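Local coordinates for peptidase M3B, oligoendopeptidase F (Enterococcus faecium, PDB 2QR4), which probably cleaves internal peptide bonds of short peptides as a metal-dependent oligoendopeptidase of the M3 family, at residues F42-Y47 with E114-Y119; P93-L98 with Q121-N126; S137-A142 with K227-S232. All coordinates share one frame; numbering follows the deposited sequence.

Overall arrangement
The three contacts lie in a mostly helical part of the chain, each some 24 to 29 Å from the chain's centre. Interactions 1 and 2, with centres about 13 Å apart, share helix 117-124: its first turn meets helix 33-63, and its later part meets segment 93-98, which includes part of helix 91-95. Along the chain their segments alternate. Interaction 3 comes later in sequence, its centre about 16 Å from that of interaction 2 and 22 Å from that of interaction 1. It joins helix 133-141 to the end of helix 208-228, linking the Oligopeptidase F sequence region to the M3 peptidase region beside the second subunit. Interactions 2 and 3 touch where Asn126 packs on Tyr231.

Interaction 1: F42-Y47 with E114-Y119; sequences FVLRVY and EVYRHY
Leu44 fills the gap between two tyrosines, Tyr116 and Tyr119, and its two methyl groups divide the work. CD2 serves both rings. It stands 4.0 Å from the centroid of the Tyr119 ring, 16° off the ring normal, a CH-pi contact over the face; it also meets Tyr116 CE2 at 3.6 Å, approaching that ring obliquely. Leu44 CD1 lies over the same tyrosine face farther out, 3.6 Å from Tyr119 CZ and 3.7 Å from Tyr119 OH, so the two methyls together span the ring from its CD2-CE2 side to its phenolic end. Tyr119, with CG anti to the backbone N (chi1 169°), turns its ring face to the methyls, while Tyr116, with CG anti to the carbonyl carbon (chi1 -62°), comes from an earlier backbone position. The leucine and each tyrosine run alongside one another, pointing opposite ways.

This is the tight part, and it is deepened by helix 91-95, where Phe91 touches both Tyr119 and the neighbouring Val43. Tyr116 also rests on Leu37, Ile40 and Glu41, one to two turns earlier on helix 33-63. The margins are looser and polar. Arg45, on the exposed side of its helix, turns to a salt bridge with Glu18, and the exposed Glu114 pairs within its own segment with Arg117: Arg117 NH1 gives a bond of 2.9 Å to the syn lone pair of Glu114 OE1, nearly in the guanidinium plane. Neither pair bridges the two segments.

Helix 33-63 and the start of helix 117-124 thus meet here through aliphatic-aromatic packing, with the charged groups paired off to the sides; such a contact would draw on dispersion and exclusion of water, without a directional polar bond to fix its register.

Interaction 2: P93-L98 with Q121-N126; sequences PEILQL and QQIVDN
Ile123 sets its two branches against two consecutive residues of the opposite segment. Its CD1 meets Ile95 CD1 at 3.7 Å, while its CG2 lies 3.9 Å from Leu96 CD2 and 4.0 Å from Leu96 CG. Both isoleucines hold CG1 anti to the carbonyl carbon (chi1 -74° in Ile95, -65° in Ile123) and carry it on extended to CD1, which brings these outer methyls together. The two side chains cross at about a right angle.

Leu96 arrives differently. Its first bond does not aim at the partner helix, yet the branched end reaches it: CD2 rests over the backbone of helix 117-124, 4.2 Å from Val124 CA and 3.9 Å from Ile123 O. This is the point where the two backbones run closest, Leu96 CA and Val124 CA being 6.9 Å apart. Leu96 belongs to the type I turn from Ile95 to Leu98, and its carbonyl oxygen accepts a hydrogen bond from Arg127 NH1.

Ile103 of helix 100-109 touches both Ile95 and Val124, and Phe36 of helix 33-63 packs on Ile95, so several helices converge on this core. With aliphatic side chains meeting each other and the partner backbone, and no polar bond between the segments, the contact should owe its hold to shape and burial; Arg127, just after 121-126, adds a polar tie to the Leu96 carbonyl.

Interaction 3: S137-A142 with K227-S232; sequences SLLAGA and KVRNYS
A small, partly buried contact of mixed character, a leucine methyl against an arginine's flat end and a valine, joins helix 133-141 to the C-terminal end of helix 208-228 near the dimer interface. Leu139 supplies one whole side of it. Its CD2 lies over one face of the Arg229 guanidinium, 4.0 Å from Arg229 NH1, and makes a more distant apolar touch with Val228 CG2 at 4.3 Å. The backbones stay well apart, with Leu139 CA and Val228 CA separated by 10.0 Å, so the gap is bridged by side chains.

Arg229 reaches across to Leu139. Its CG is anti to the carbonyl carbon (chi1 -70°), and the chain then runs extended from CG to NE, bringing the flat end to meet the leucine from the opposite direction. Its NH2 is salt-bridged to Glu136, just ahead of the segment and on the same helix as Leu139, and that pairing would help fix how the guanidinium presents its face to the methyl.

Arg229 is also where helix 208-228 unwinds. A Schellman motif ends the helix, with Asn230 at positive phi (65°) as the C-prime residue, Asn230 N bonding to Lys227 O and Tyr231 N to Ala226 O. The turn is pinned to the chain ahead of helix 133-141 by hydrogen bonds from Asn230 ND2 to Ala128 O and between Arg229 O and His129 ND1, and the Tyr231 ring stacks on His129. Leu138 of the second subunit packs against both Leu139 and Val228, and Phe224 of that subunit reaches Ala142.

Interaction 1: F42-Y47 with E114-Y119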
loop_
_atom_site.group_PDB
_atom_site.type_symbol
_atom_site.label_atom_id
_atom_site.label_comp_id
_atom_site.label_asym_id
_atom_site.label_seq_id
_atom_site.Cartn_x
_atom_site.Cartn_y
_atom_site.Cartn_z
ATOM N N PHE A 42 18.948 8.101 -27.127
ATOM C CA PHE A 42 17.680 7.417 -27.155
ATOM C C PHE A 42 17.063 7.324 -25.765
ATOM O O PHE A 42 15.917 7.746 -25.582
ATOM C CB PHE A 42 17.784 6.016 -27.771
ATOM C CG PHE A 42 16.543 5.185 -27.557
ATOM C CD1 PHE A 42 15.452 5.316 -28.406
ATOM C CD2 PHE A 42 16.453 4.304 -26.481
ATOM C CE1 PHE A 42 14.293 4.572 -28.205
ATOM C CE2 PHE A 42 15.287 3.542 -26.264
ATOM C CZ PHE A 42 14.207 3.680 -27.119
ATOM N N VAL A 43 17.787 6.780 -24.783
ATOM C CA VAL A 43 17.106 6.516 -23.520
ATOM C C VAL A 43 16.774 7.793 -22.764
ATOM O O VAL A 43 15.753 7.866 -22.104
ATOM C CB VAL A 43 17.774 5.451 -22.571
ATOM C CG1 VAL A 43 18.554 4.393 -23.333
ATOM C CG2 VAL A 43 18.607 6.111 -21.518
ATOM N N LEU A 44 17.622 8.804 -22.865
ATOM C CA LEU A 44 17.348 10.045 -22.166
ATOM C C LEU A 44 16.115 10.709 -22.760
ATOM O O LEU A 44 15.303 11.285 -22.054
ATOM C CB LEU A 44 18.562 10.981 -22.221
ATOM C CG LEU A 44 19.331 11.148 -20.899
ATOM C CD1 LEU A 44 19.093 10.010 -19.911
ATOM C CD2 LEU A 44 20.813 11.340 -21.152
ATOM N N ARG A 45 15.978 10.608 -24.072
ATOM C CA ARG A 45 14.901 11.259 -24.766
ATOM C C ARG A 45 13.579 10.591 -24.408
ATOM O O ARG A 45 12.586 11.268 -24.139
ATOM C CB ARG A 45 15.162 11.182 -26.271
ATOM C CG ARG A 45 14.052 11.682 -27.138
ATOM C CD ARG A 45 13.958 10.829 -28.399
ATOM N NE ARG A 45 15.234 10.681 -29.095
ATOM C CZ ARG A 45 15.559 9.630 -29.846
ATOM N NH1 ARG A 45 14.700 8.618 -29.981
ATOM N NH2 ARG A 45 16.747 9.582 -30.454
ATOM N N VAL A 46 13.570 9.261 -24.396
ATOM C CA VAL A 46 12.346 8.524 -24.105
ATOM C C VAL A 46 12.003 8.680 -22.638
ATOM O O VAL A 46 10.853 8.937 -22.275
ATOM C CB VAL A 46 12.478 7.028 -24.471
ATOM C CG1 VAL A 46 11.348 6.259 -23.922
ATOM C CG2 VAL A 46 12.460 6.877 -25.962
ATOM N N TYR A 47 13.023 8.554 -21.800
ATOM C CA TYR A 47 12.829 8.533 -20.363
ATOM C C TYR A 47 12.299 9.875 -19.883
ATOM O O TYR A 47 11.305 9.935 -19.159
ATOM C CB TYR A 47 14.132 8.146 -19.657
ATOM C CG TYR A 47 14.013 7.951 -18.173
ATOM C CD1 TYR A 47 13.641 6.723 -17.635
ATOM C CD2 TYR A 47 14.282 8.995 -17.302
ATOM C CE1 TYR A 47 13.541 6.545 -16.258
ATOM C CE2 TYR A 47 14.179 8.836 -15.942
ATOM C CZ TYR A 47 13.809 7.613 -15.420
ATOM O OH TYR A 47 13.720 7.479 -14.052
ATOM N N GLU A 114 30.347 15.195 -24.763
ATOM C CA GLU A 114 30.630 16.119 -23.676
ATOM C C GLU A 114 29.332 16.663 -23.070
ATOM O O GLU A 114 29.286 17.015 -21.895
ATOM C CB GLU A 114 31.538 17.254 -24.162
ATOM C CG GLU A 114 32.477 17.815 -23.095
ATOM C CD GLU A 114 33.391 16.759 -22.465
ATOM O OE1 GLU A 114 33.984 15.932 -23.193
ATOM O OE2 GLU A 114 33.526 16.769 -21.225
ATOM N N VAL A 115 28.273 16.704 -23.870
ATOM C CA VAL A 115 26.983 17.202 -23.403
ATOM C C VAL A 115 26.411 16.316 -22.303
ATOM O O VAL A 115 25.581 16.770 -21.512
ATOM C CB VAL A 115 25.953 17.281 -24.550
ATOM C CG1 VAL A 115 24.632 17.788 -24.036
ATOM C CG2 VAL A 115 26.463 18.178 -25.672
ATOM N N TYR A 116 26.859 15.060 -22.257
ATOM C CA TYR A 116 26.339 14.096 -21.297
ATOM C C TYR A 116 27.340 13.690 -20.219
ATOM O O TYR A 116 27.040 12.832 -19.386
ATOM C CB TYR A 116 25.853 12.835 -22.025
ATOM C CG TYR A 116 24.734 13.101 -22.988
ATOM C CD1 TYR A 116 24.957 13.092 -24.360
ATOM C CD2 TYR A 116 23.456 13.384 -22.531
ATOM C CE1 TYR A 116 23.932 13.350 -25.253
ATOM C CE2 TYR A 116 22.424 13.648 -23.416
ATOM C CZ TYR A 116 22.671 13.627 -24.774
ATOM O OH TYR A 116 21.656 13.876 -25.655
ATOM N N ARG A 117 28.529 14.282 -20.225
ATOM C CA ARG A 117 29.574 13.775 -19.340
ATOM C C ARG A 117 29.091 13.720 -17.886
ATOM O O ARG A 117 29.201 12.685 -17.229
ATOM C CB ARG A 117 30.889 14.549 -19.504
ATOM C CG ARG A 117 31.360 15.357 -18.304
ATOM C CD ARG A 117 32.865 15.174 -18.123
ATOM N NE ARG A 117 33.573 15.218 -19.404
ATOM C CZ ARG A 117 34.650 14.492 -19.698
ATOM N NH1 ARG A 117 35.220 14.607 -20.895
ATOM N NH2 ARG A 117 35.151 13.645 -18.806
ATOM N N HIS A 118 28.521 14.821 -17.411
ATOM C CA HIS A 118 27.977 14.897 -16.062
ATOM C C HIS A 118 26.945 13.791 -15.785
ATOM O O HIS A 118 26.839 13.287 -14.660
ATOM C CB HIS A 118 27.425 16.307 -15.803
ATOM C CG HIS A 118 26.071 16.331 -15.165
ATOM N ND1 HIS A 118 25.891 16.264 -13.799
ATOM C CD2 HIS A 118 24.833 16.433 -15.706
ATOM C CE1 HIS A 118 24.598 16.311 -13.527
ATOM N NE2 HIS A 118 23.934 16.414 -14.666
ATOM N N TYR A 119 26.209 13.386 -16.815
ATOM C CA TYR A 119 25.255 12.294 -16.656
ATOM C C TYR A 119 25.961 10.941 -16.604
ATOM O O TYR A 119 25.628 10.087 -15.778
ATOM C CB TYR A 119 24.206 12.319 -17.763
ATOM C CG TYR A 119 23.363 11.078 -17.814
ATOM C CD1 TYR A 119 22.317 10.888 -16.914
ATOM C CD2 TYR A 119 23.616 10.082 -18.756
ATOM C CE1 TYR A 119 21.541 9.734 -16.950
ATOM C CE2 TYR A 119 22.847 8.931 -18.807
ATOM C CZ TYR A 119 21.809 8.760 -17.898
ATOM O OH TYR A 119 21.040 7.615 -17.943
#

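Interaction 2: P93-L98 with Q121-N126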
loop_
_atom_site.group_PDB
_atom_site.type_symbol
_atom_site.label_atom_id
_atom_site.label_comp_id
_atom_site.label_asym_id
_atom_site.label_seq_id
_atom_site.Cartn_x
_atom_site.Cartn_y
_atom_site.Cartn_z
ATOM N N PRO A 93 23.532 -0.718 -16.324
ATOM C CA PRO A 93 24.315 -1.949 -16.271
ATOM C C PRO A 93 25.216 -2.111 -17.490
ATOM O O PRO A 93 26.375 -2.501 -17.340
ATOM C CB PRO A 93 23.243 -3.045 -16.240
ATOM C CG PRO A 93 22.087 -2.363 -15.527
ATOM C CD PRO A 93 22.107 -0.952 -16.041
ATOM N N GLU A 94 24.712 -1.813 -18.686
ATOM C CA GLU A 94 25.549 -1.991 -19.880
ATOM C C GLU A 94 26.633 -0.934 -20.005
ATOM O O GLU A 94 27.734 -1.231 -20.444
ATOM C CB GLU A 94 24.727 -2.071 -21.158
ATOM C CG GLU A 94 24.026 -3.392 -21.329
ATOM C CD GLU A 94 23.665 -3.677 -22.774
ATOM O OE1 GLU A 94 22.842 -4.605 -22.984
ATOM O OE2 GLU A 94 24.209 -2.985 -23.686
ATOM N N ILE A 95 26.327 0.296 -19.606
ATOM C CA ILE A 95 27.358 1.317 -19.544
ATOM C C ILE A 95 28.470 0.801 -18.654
ATOM O O ILE A 95 29.643 0.849 -19.008
ATOM C CB ILE A 95 26.823 2.641 -18.968
ATOM C CG1 ILE A 95 25.948 3.349 -19.998
ATOM C CG2 ILE A 95 27.973 3.555 -18.573
ATOM C CD1 ILE A 95 25.140 4.471 -19.414
ATOM N N LEU A 96 28.076 0.271 -17.505
ATOM C CA LEU A 96 29.022 -0.163 -16.491
ATOM C C LEU A 96 29.813 -1.437 -16.835
ATOM O O LEU A 96 30.747 -1.793 -16.126
ATOM C CB LEU A 96 28.303 -0.306 -15.149
ATOM C CG LEU A 96 27.903 1.045 -14.557
ATOM C CD1 LEU A 96 27.317 0.869 -13.183
ATOM C CD2 LEU A 96 29.116 1.957 -14.506
ATOM N N GLN A 97 29.456 -2.117 -17.919
ATOM C CA GLN A 97 30.232 -3.277 -18.343
ATOM C C GLN A 97 31.471 -2.819 -19.089
ATOM O O GLN A 97 32.418 -3.580 -19.268
ATOM C CB GLN A 97 29.394 -4.245 -19.189
ATOM C CG GLN A 97 28.593 -5.242 -18.340
ATOM C CD GLN A 97 27.498 -5.938 -19.121
ATOM O OE1 GLN A 97 26.950 -5.390 -20.076
ATOM N NE2 GLN A 97 27.180 -7.154 -18.720
ATOM N N LEU A 98 31.455 -1.569 -19.531
ATOM C CA LEU A 98 32.661 -0.940 -20.029
ATOM C C LEU A 98 33.492 -0.480 -18.837
ATOM O O LEU A 98 32.958 -0.209 -17.758
ATOM C CB LEU A 98 32.310 0.258 -20.905
ATOM C CG LEU A 98 31.407 -0.059 -22.095
ATOM C CD1 LEU A 98 30.945 1.213 -22.754
ATOM C CD2 LEU A 98 32.144 -0.942 -23.085
ATOM N N GLN A 121 29.025 10.593 -15.707
ATOM C CA GLN A 121 29.840 10.675 -14.505
ATOM C C GLN A 121 29.120 10.108 -13.287
ATOM O O GLN A 121 29.713 9.360 -12.512
ATOM C CB GLN A 121 30.238 12.130 -14.230
ATOM C CG GLN A 121 31.278 12.293 -13.143
ATOM C CD GLN A 121 32.662 11.920 -13.624
ATOM O OE1 GLN A 121 33.332 12.710 -14.291
ATOM N NE2 GLN A 121 33.101 10.714 -13.290
ATOM N N GLN A 122 27.852 10.476 -13.115
ATOM C CA GLN A 122 27.054 9.993 -11.991
ATOM C C GLN A 122 27.006 8.491 -12.011
ATOM O O GLN A 122 27.178 7.833 -10.977
ATOM C CB GLN A 122 25.624 10.532 -12.047
ATOM C CG GLN A 122 25.380 11.765 -11.200
ATOM C CD GLN A 122 26.402 12.864 -11.447
ATOM O OE1 GLN A 122 27.604 12.678 -11.241
ATOM N NE2 GLN A 122 25.921 14.025 -11.874
ATOM N N ILE A 123 26.769 7.951 -13.200
ATOM C CA ILE A 123 26.627 6.516 -13.352
ATOM C C ILE A 123 27.905 5.806 -12.951
ATOM O O ILE A 123 27.856 4.871 -12.157
ATOM C CB ILE A 123 26.214 6.136 -14.769
ATOM C CG1 ILE A 123 24.814 6.691 -15.050
ATOM C CG2 ILE A 123 26.243 4.624 -14.925
ATOM C CD1 ILE A 123 24.429 6.634 -16.473
ATOM N N VAL A 124 29.036 6.279 -13.480
ATOM C CA VAL A 124 30.361 5.741 -13.160
ATOM C C VAL A 124 30.677 5.830 -11.667
ATOM O O VAL A 124 31.285 4.922 -11.090
ATOM C CB VAL A 124 31.466 6.462 -13.976
ATOM C CG1 VAL A 124 32.862 6.207 -13.388
ATOM C CG2 VAL A 124 31.409 6.039 -15.440
ATOM N N ASP A 125 30.255 6.923 -11.041
ATOM C CA ASP A 125 30.502 7.131 -9.620
ATOM C C ASP A 125 29.558 6.294 -8.766
ATOM O O ASP A 125 29.672 6.265 -7.550
ATOM C CB ASP A 125 30.307 8.606 -9.251
ATOM C CG ASP A 125 31.426 9.490 -9.740
ATOM O OD1 ASP A 125 31.197 10.713 -9.806
ATOM O OD2 ASP A 125 32.525 8.979 -10.055
ATOM N N ASN A 126 28.618 5.620 -9.408
ATOM C CA ASN A 126 27.555 4.931 -8.698
ATOM C C ASN A 126 27.635 3.443 -9.005
ATOM O O ASN A 126 26.693 2.683 -8.781
ATOM C CB ASN A 126 26.220 5.490 -9.167
ATOM C CG ASN A 126 25.199 5.537 -8.079
ATOM O OD1 ASN A 126 24.007 5.366 -8.335
ATOM N ND2 ASN A 126 25.645 5.779 -6.850
#

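Interaction 3: S137-A142 with K227-S232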
loop_
_atom_site.group_PDB
_atom_site.type_symbol
_atom_site.label_atom_id
_atom_site.label_comp_id
_atom_site.label_asym_id
_atom_site.label_seq_id
_atom_site.Cartn_x
_atom_site.Cartn_y
_atom_site.Cartn_z
ATOM N N SER A 137 15.750 -4.545 -14.041
ATOM C CA SER A 137 14.468 -4.859 -14.663
ATOM C C SER A 137 13.360 -5.186 -13.639
ATOM O O SER A 137 12.257 -4.635 -13.711
ATOM C CB SER A 137 14.632 -5.982 -15.680
ATOM O OG SER A 137 13.394 -6.274 -16.281
ATOM N N LEU A 138 13.652 -6.046 -12.666
ATOM C CA LEU A 138 12.664 -6.342 -11.611
ATOM C C LEU A 138 12.268 -5.114 -10.806
ATOM O O LEU A 138 11.082 -4.858 -10.578
ATOM C CB LEU A 138 13.196 -7.395 -10.648
ATOM C CG LEU A 138 12.614 -8.800 -10.708
ATOM C CD1 LEU A 138 11.913 -9.062 -12.015
ATOM C CD2 LEU A 138 13.738 -9.764 -10.488
ATOM N N LEU A 139 13.273 -4.374 -10.350
ATOM C CA LEU A 139 13.060 -3.177 -9.549
ATOM C C LEU A 139 12.257 -2.108 -10.293
ATOM O O LEU A 139 11.373 -1.486 -9.708
ATOM C CB LEU A 139 14.403 -2.594 -9.095
ATOM C CG LEU A 139 14.956 -2.904 -7.697
ATOM C CD1 LEU A 139 14.231 -4.049 -7.035
ATOM C CD2 LEU A 139 16.455 -3.172 -7.760
ATOM N N ALA A 140 12.563 -1.889 -11.574
ATOM C CA ALA A 140 11.867 -0.859 -12.335
ATOM C C ALA A 140 10.434 -1.281 -12.533
ATOM O O ALA A 140 9.508 -0.501 -12.296
ATOM C CB ALA A 140 12.535 -0.608 -13.689
ATOM N N GLY A 141 10.258 -2.526 -12.959
ATOM C CA GLY A 141 8.931 -3.049 -13.242
ATOM C C GLY A 141 8.027 -3.131 -12.020
ATOM O O GLY A 141 6.807 -3.193 -12.155
ATOM N N ALA A 142 8.624 -3.124 -10.833
ATOM C CA ALA A 142 7.873 -3.247 -9.588
ATOM C C ALA A 142 7.596 -1.886 -8.972
ATOM O O ALA A 142 6.973 -1.804 -7.917
ATOM C CB ALA A 142 8.634 -4.090 -8.599
ATOM N N LYS A 227 19.160 -1.572 0.871
ATOM C CA LYS A 227 19.882 -2.812 1.140
ATOM C C LYS A 227 20.341 -3.480 -0.155
ATOM O O LYS A 227 21.521 -3.827 -0.307
ATOM C CB LYS A 227 19.018 -3.784 1.941
ATOM C CG LYS A 227 19.747 -5.055 2.361
ATOM C CD LYS A 227 18.990 -5.781 3.467
ATOM C CE LYS A 227 19.815 -6.932 4.055
ATOM N NZ LYS A 227 19.734 -8.180 3.234
ATOM N N VAL A 228 19.422 -3.666 -1.095
ATOM C CA VAL A 228 19.806 -4.427 -2.286
ATOM C C VAL A 228 20.742 -3.653 -3.209
ATOM O O VAL A 228 21.396 -4.252 -4.055
ATOM C CB VAL A 228 18.589 -5.007 -3.053
ATOM C CG1 VAL A 228 17.729 -5.812 -2.093
ATOM C CG2 VAL A 228 17.772 -3.895 -3.725
ATOM N N ARG A 229 20.812 -2.332 -3.027
ATOM C CA ARG A 229 21.751 -1.488 -3.786
ATOM C C ARG A 229 23.069 -1.245 -3.068
ATOM O O ARG A 229 23.888 -0.445 -3.531
ATOM C CB ARG A 229 21.111 -0.148 -4.152
ATOM C CG ARG A 229 20.006 -0.271 -5.197
ATOM C CD ARG A 229 19.628 1.089 -5.752
ATOM N NE ARG A 229 18.532 0.971 -6.700
ATOM C CZ ARG A 229 18.684 0.611 -7.972
ATOM N NH1 ARG A 229 17.623 0.521 -8.758
ATOM N NH2 ARG A 229 19.891 0.331 -8.463
ATOM N N ASN A 230 23.272 -1.926 -1.936
ATOM C CA ASN A 230 24.532 -1.829 -1.178
ATOM C C ASN A 230 24.816 -0.446 -0.569
ATOM O O ASN A 230 25.960 -0.019 -0.453
ATOM C CB ASN A 230 25.713 -2.290 -2.045
ATOM C CG ASN A 230 25.386 -3.537 -2.845
ATOM O OD1 ASN A 230 25.235 -4.630 -2.286
ATOM N ND2 ASN A 230 25.258 -3.379 -4.167
ATOM N N TYR A 231 23.767 0.264 -0.200
ATOM C CA TYR A 231 23.943 1.445 0.605
ATOM C C TYR A 231 23.975 1.005 2.061
ATOM O O TYR A 231 23.432 -0.045 2.412
ATOM C CB TYR A 231 22.806 2.441 0.362
ATOM C CG TYR A 231 22.851 3.117 -0.996
ATOM C CD1 TYR A 231 23.782 4.123 -1.276
ATOM C CD2 TYR A 231 21.963 2.756 -2.001
ATOM C CE1 TYR A 231 23.818 4.750 -2.531
ATOM C CE2 TYR A 231 21.990 3.372 -3.258
ATOM C CZ TYR A 231 22.904 4.370 -3.510
ATOM O OH TYR A 231 22.898 4.968 -4.742
ATOM N N SER A 232 24.620 1.795 2.910
ATOM C CA SER A 232 24.710 1.449 4.317
ATOM C C SER A 232 23.413 1.808 5.065
ATOM O O SER A 232 23.202 1.369 6.194
ATOM C CB SER A 232 25.941 2.115 4.947
ATOM O OG SER A 232 25.749 3.510 5.038
#